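Local coordinates for membrane-bound protease PH1510 (Pyrococcus horikoshii, PDB 6M4B), which cleaves proteins preferentially near hydrophobic or aromatic residues, degrading casein and a stomatin homologue in vitro, as a membrane-bound serine protease whose N-terminal protease domain is present here, at residues 30-33 / 34-38; 125-128 / 129-132. The protein carries 1 engineered substitution. One frame throughout, in Å; residues are numbered along the deposited sequence.

Contact 1 (30-33 / 34-38); sequences YITI and AEQDN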
loop_
_atom_site.group_PDB
_atom_site.type_symbol
_atom_site.label_atom_id
_atom_site.label_comp_id
_atom_site.label_asym_id
_atom_site.label_seq_id
_atom_site.Cartn_x
_atom_site.Cartn_y
_atom_site.Cartn_z
ATOM N N TYR A 30 5.108 -16.908 9.599
ATOM C CA TYR A 30 4.322 -17.954 8.933
ATOM C C TYR A 30 4.452 -17.888 7.392
ATOM O O TYR A 30 4.623 -18.894 6.710
ATOM C CB TYR A 30 2.846 -17.843 9.309
ATOM C CG TYR A 30 2.482 -18.181 10.739
ATOM C CD1 TYR A 30 3.011 -19.302 11.378
ATOM C CD2 TYR A 30 1.555 -17.407 11.447
ATOM C CE1 TYR A 30 2.648 -19.629 12.686
ATOM C CE2 TYR A 30 1.181 -17.725 12.751
ATOM C CZ TYR A 30 1.739 -18.840 13.374
ATOM O OH TYR A 30 1.384 -19.177 14.671
ATOM N N ILE A 31 4.375 -16.694 6.836
ATOM C CA ILE A 31 4.472 -16.553 5.381
ATOM C C ILE A 31 5.897 -16.863 4.929
ATOM O O ILE A 31 6.098 -17.492 3.888
ATOM C CB ILE A 31 4.002 -15.149 4.915
ATOM C CG1 ILE A 31 2.520 -14.958 5.216
ATOM C CG2 ILE A 31 4.242 -14.949 3.424
ATOM C CD1 ILE A 31 2.023 -13.525 5.131
ATOM N N THR A 32 6.898 -16.419 5.693
ATOM C CA THR A 32 8.306 -16.666 5.294
ATOM C C THR A 32 8.584 -18.171 5.235
ATOM O O THR A 32 9.132 -18.690 4.241
ATOM C CB THR A 32 9.336 -15.972 6.227
ATOM O OG1 THR A 32 9.040 -14.573 6.298
ATOM C CG2 THR A 32 10.733 -16.129 5.663
ATOM N N ILE A 33 8.136 -18.872 6.257
ATOM C CA ILE A 33 8.276 -20.329 6.287
ATOM C C ILE A 33 7.676 -20.962 5.031
ATOM O O ILE A 33 8.348 -21.680 4.306
ATOM C CB ILE A 33 7.642 -20.933 7.558
ATOM C CG1 ILE A 33 8.485 -20.564 8.777
ATOM C CG2 ILE A 33 7.563 -22.454 7.437
ATOM C CD1 ILE A 33 7.814 -20.827 10.117
ATOM N N ALA A 34 6.411 -20.650 4.759
ATOM C CA ALA A 34 5.727 -21.211 3.613
ATOM C C ALA A 34 6.407 -20.864 2.290
ATOM O O ALA A 34 6.424 -21.691 1.382
ATOM C CB ALA A 34 4.279 -20.733 3.600
ATOM N N GLU A 35 6.926 -19.639 2.149
ATOM C CA GLU A 35 7.691 -19.228 0.928
ATOM C C GLU A 35 9.015 -20.029 0.820
ATOM O O GLU A 35 9.347 -20.554 -0.231
ATOM C CB GLU A 35 8.089 -17.731 0.980
ATOM C CG GLU A 35 6.989 -16.694 0.803
ATOM C CD GLU A 35 7.464 -15.258 1.060
ATOM O OE1 GLU A 35 8.280 -15.013 1.985
ATOM O OE2 GLU A 35 6.983 -14.345 0.363
ATOM N N GLN A 36 9.750 -20.124 1.924
ATOM C CA GLN A 36 11.004 -20.905 1.939
ATOM C C GLN A 36 10.800 -22.353 1.543
ATOM O O GLN A 36 11.655 -22.887 0.856
ATOM C CB GLN A 36 11.687 -20.853 3.294
ATOM C CG GLN A 36 12.545 -19.603 3.450
ATOM C CD GLN A 36 12.851 -19.291 4.909
ATOM O OE1 GLN A 36 12.531 -20.080 5.813
ATOM N NE2 GLN A 36 13.507 -18.157 5.144
ATOM N N ASP A 37 9.662 -22.963 1.922
ATOM C CA ASP A 37 9.337 -24.347 1.495
ATOM C C ASP A 37 8.635 -24.449 0.131
ATOM O O ASP A 37 8.226 -25.532 -0.251
ATOM C CB ASP A 37 8.547 -25.106 2.574
ATOM C CG ASP A 37 9.226 -25.059 3.973
ATOM O OD1 ASP A 37 10.409 -24.647 4.075
ATOM O OD2 ASP A 37 8.583 -25.448 4.977
ATOM N N ASN A 38 8.567 -23.365 -0.644
ATOM C CA ASN A 38 7.847 -23.354 -1.947
ATOM C C ASN A 38 6.429 -23.922 -1.858
ATOM O O ASN A 38 5.974 -24.651 -2.776
ATOM C CB ASN A 38 8.605 -24.119 -3.058
ATOM C CG ASN A 38 9.987 -23.573 -3.304
ATOM O OD1 ASN A 38 10.992 -24.241 -3.046
ATOM N ND2 ASN A 38 10.055 -22.336 -3.772
#
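Four successive i to i+4 hydrogen bonds, from Ala34 N to Tyr30 O through to Asp37 N to Ile33 O, carry the last turns of helix 21-36 into a Schellman motif, in which Asn38 N returns to Glu35 O at 2.9 Å and the N-H of Ala39 reaches Ala34 O. This is the C-terminal end of the helix in a beta-alpha-beta unit, between strands 9-16 and 41-47. Asp37 is the first residue to leave helical angles, and Asn38, with phi at 50°, is the C-prime residue.

Side chains one turn apart meet on several flanks. The extended chain of Glu35 slants across Ile31, with Ile31 CG2 4.0 Å from Glu35 CD. The Glu35 carboxylate is held from beyond the helix: Arg62 makes a salt bridge to one oxygen and Lys67 N a hydrogen bond to the other, which fixes the group against helix 53-64 and the loop after it. Arg62 also hydrogen-bonds to Thr32 OG1, which has a further hydrogen bond to Asp28 O. Ala34 packs inward on Ile42 and Tyr11 of the neighbouring strands. Ile33 and Asp37 run alongside each other, Ile33 CG2 lying 4.0 Å from Asp37 OD2, an oxygen that also makes a weak hydrogen bond to Tyr11 OH. With OG1 of Thr32 beside its own backbone N (chi1 -55°), the methyl is the branch turned to Gln36, and Thr32 CG2 rests 3.5 Å from Gln36 NE2.

Contact 2 (125-128 / 129-132); sequences ITNY and FIAY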
loop_
_atom_site.group_PDB
_atom_site.type_symbol
_atom_site.label_atom_id
_atom_site.label_comp_id
_atom_site.label_asym_id
_atom_site.label_seq_id
_atom_site.Cartn_x
_atom_site.Cartn_y
_atom_site.Cartn_z
ATOM N N ILE A 125 -9.045 11.798 7.780
ATOM C CA ILE A 125 -8.526 10.489 8.103
ATOM C C ILE A 125 -9.521 9.404 7.629
ATOM O O ILE A 125 -9.113 8.400 7.107
ATOM C CB ILE A 125 -8.154 10.383 9.606
ATOM C CG1 ILE A 125 -6.916 11.210 9.856
ATOM C CG2 ILE A 125 -7.864 8.945 10.017
ATOM C CD1 ILE A 125 -5.641 10.633 9.235
ATOM N N THR A 126 -10.804 9.668 7.752
ATOM C CA THR A 126 -11.809 8.736 7.345
ATOM C C THR A 126 -11.682 8.553 5.835
ATOM O O THR A 126 -11.711 7.436 5.352
ATOM C CB THR A 126 -13.219 9.185 7.768
ATOM O OG1 THR A 126 -13.268 9.307 9.189
ATOM C CG2 THR A 126 -14.318 8.198 7.290
ATOM N N ASN A 127 -11.567 9.648 5.105
ATOM C CA ASN A 127 -11.491 9.570 3.651
ATOM C C ASN A 127 -10.244 8.852 3.197
ATOM O O ASN A 127 -10.270 8.204 2.183
ATOM C CB ASN A 127 -11.598 10.927 2.965
ATOM C CG ASN A 127 -12.998 11.537 3.075
ATOM O OD1 ASN A 127 -14.006 10.858 3.190
ATOM N ND2 ASN A 127 -13.036 12.849 3.079
ATOM N N TYR A 128 -9.172 9.026 3.935
ATOM C CA TYR A 128 -7.958 8.317 3.685
ATOM C C TYR A 128 -8.169 6.774 3.741
ATOM O O TYR A 128 -7.719 6.044 2.856
ATOM C CB TYR A 128 -6.904 8.771 4.680
ATOM C CG TYR A 128 -5.631 8.022 4.558
ATOM C CD1 TYR A 128 -5.460 6.804 5.237
ATOM C CD2 TYR A 128 -4.610 8.477 3.775
ATOM C CE1 TYR A 128 -4.310 6.071 5.081
ATOM C CE2 TYR A 128 -3.422 7.745 3.623
ATOM C CZ TYR A 128 -3.285 6.550 4.266
ATOM O OH TYR A 128 -2.104 5.854 4.181
ATOM N N PHE A 129 -8.873 6.331 4.765
ATOM C CA PHE A 129 -9.196 4.937 4.953
ATOM C C PHE A 129 -10.154 4.420 3.925
ATOM O O PHE A 129 -9.962 3.302 3.432
ATOM C CB PHE A 129 -9.658 4.632 6.394
ATOM C CG PHE A 129 -8.514 4.450 7.332
ATOM C CD1 PHE A 129 -7.677 3.342 7.192
ATOM C CD2 PHE A 129 -8.135 5.457 8.215
ATOM C CE1 PHE A 129 -6.543 3.201 7.987
ATOM C CE2 PHE A 129 -6.998 5.325 9.007
ATOM C CZ PHE A 129 -6.207 4.195 8.897
ATOM N N ILE A 130 -11.096 5.256 3.523
ATOM C CA ILE A 130 -11.989 4.931 2.420
ATOM C C ILE A 130 -11.189 4.757 1.133
ATOM O O ILE A 130 -11.363 3.753 0.445
ATOM C CB ILE A 130 -13.082 5.985 2.218
ATOM C CG1 ILE A 130 -14.061 5.962 3.408
ATOM C CG2 ILE A 130 -13.838 5.754 0.934
ATOM C CD1 ILE A 130 -15.050 7.127 3.451
ATOM N N ALA A 131 -10.291 5.686 0.813
ATOM C CA ALA A 131 -9.474 5.506 -0.373
ATOM C C ALA A 131 -8.653 4.197 -0.272
ATOM O O ALA A 131 -8.556 3.462 -1.260
ATOM C CB ALA A 131 -8.563 6.691 -0.596
ATOM N N TYR A 132 -8.108 3.888 0.904
ATOM C CA TYR A 132 -7.281 2.681 1.048
ATOM C C TYR A 132 -8.097 1.362 0.900
ATOM O O TYR A 132 -7.730 0.480 0.100
ATOM C CB TYR A 132 -6.566 2.708 2.348
ATOM C CG TYR A 132 -5.634 1.586 2.590
ATOM C CD1 TYR A 132 -4.481 1.446 1.836
ATOM C CD2 TYR A 132 -5.865 0.671 3.617
ATOM C CE1 TYR A 132 -3.599 0.415 2.042
ATOM C CE2 TYR A 132 -4.963 -0.342 3.874
ATOM C CZ TYR A 132 -3.864 -0.498 3.089
ATOM O OH TYR A 132 -2.991 -1.511 3.353
#
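The ring of Phe129 receives the edge of Tyr128 on one face and the CG2 methyl of Ile125 at its edge. Tyr128 CD1 stands 4.2 Å above the Phe129 ring plane, over its centre, and the two planes meet at 83°: a T-shaped stack between consecutive residues, with the Tyr128 and Phe129 ring centroids 5.5 Å apart. With chi1 -82°, Phe129 leans its CG back toward the N-terminal end of the helix, whereas Tyr128, whose CG is anti to the backbone N (chi1 176°), stands out roughly at right angles to the axis; the phenyl ring therefore lies beside Ile125 with Tyr128 over its face. Ile125 CG2 lies in the plane of the Phe129 ring, 3.9 Å from Phe129 CE2.

The helix backbone is regular, each residue from Phe129 to Tyr132 donating its N-H to the carbonyl four places back; Phe129 N to Ile125 O measures 3.1 Å. Around the cylinder, Ile130 slants over Thr126, with Ile130 CD1 4.1 Å from Thr126 CG2, and the same Ile130 CD1 is 3.9 Å from Asn127 OD1. Thr126 OG1 hydrogen-bonds to Pro122 O one turn earlier.

Different flanks face different neighbours. Ile130 packs on helix 144-152, and Tyr128 and Ala131 on Glu139 and Gln138 of the second subunit. Phe129 lies beside Ala53 and Met57, and Thr126 touches Pro108. Ala53 and Pro108 bind substrate and the helix also carries the active-site Lys124, consistent with a helix that lines the substrate site of this ClpP/crotonase-clan protease domain.

Each contact is local to one helix, contact 1 at its C-terminal end and contact 2 within its length. Contact 1 comes first along the chain and closes helix 21-36 before strand 41-47 of the parallel sheet; contact 2 follows in helix 123-139, after the antiparallel pair 109-112 and 118-120. Their centres are about 32 Å apart, on opposite sides of the chain's centre, and their nearest atoms remain about 13 Å apart. Helix 53-64 packs against both, through Arg62 and Ile63 for contact 1 and through Ala53 and Met57 for contact 2. Contact 1 lies away from the active site and the substrate-binding residues, whereas contact 2 borders the substrate site and touches the second subunit.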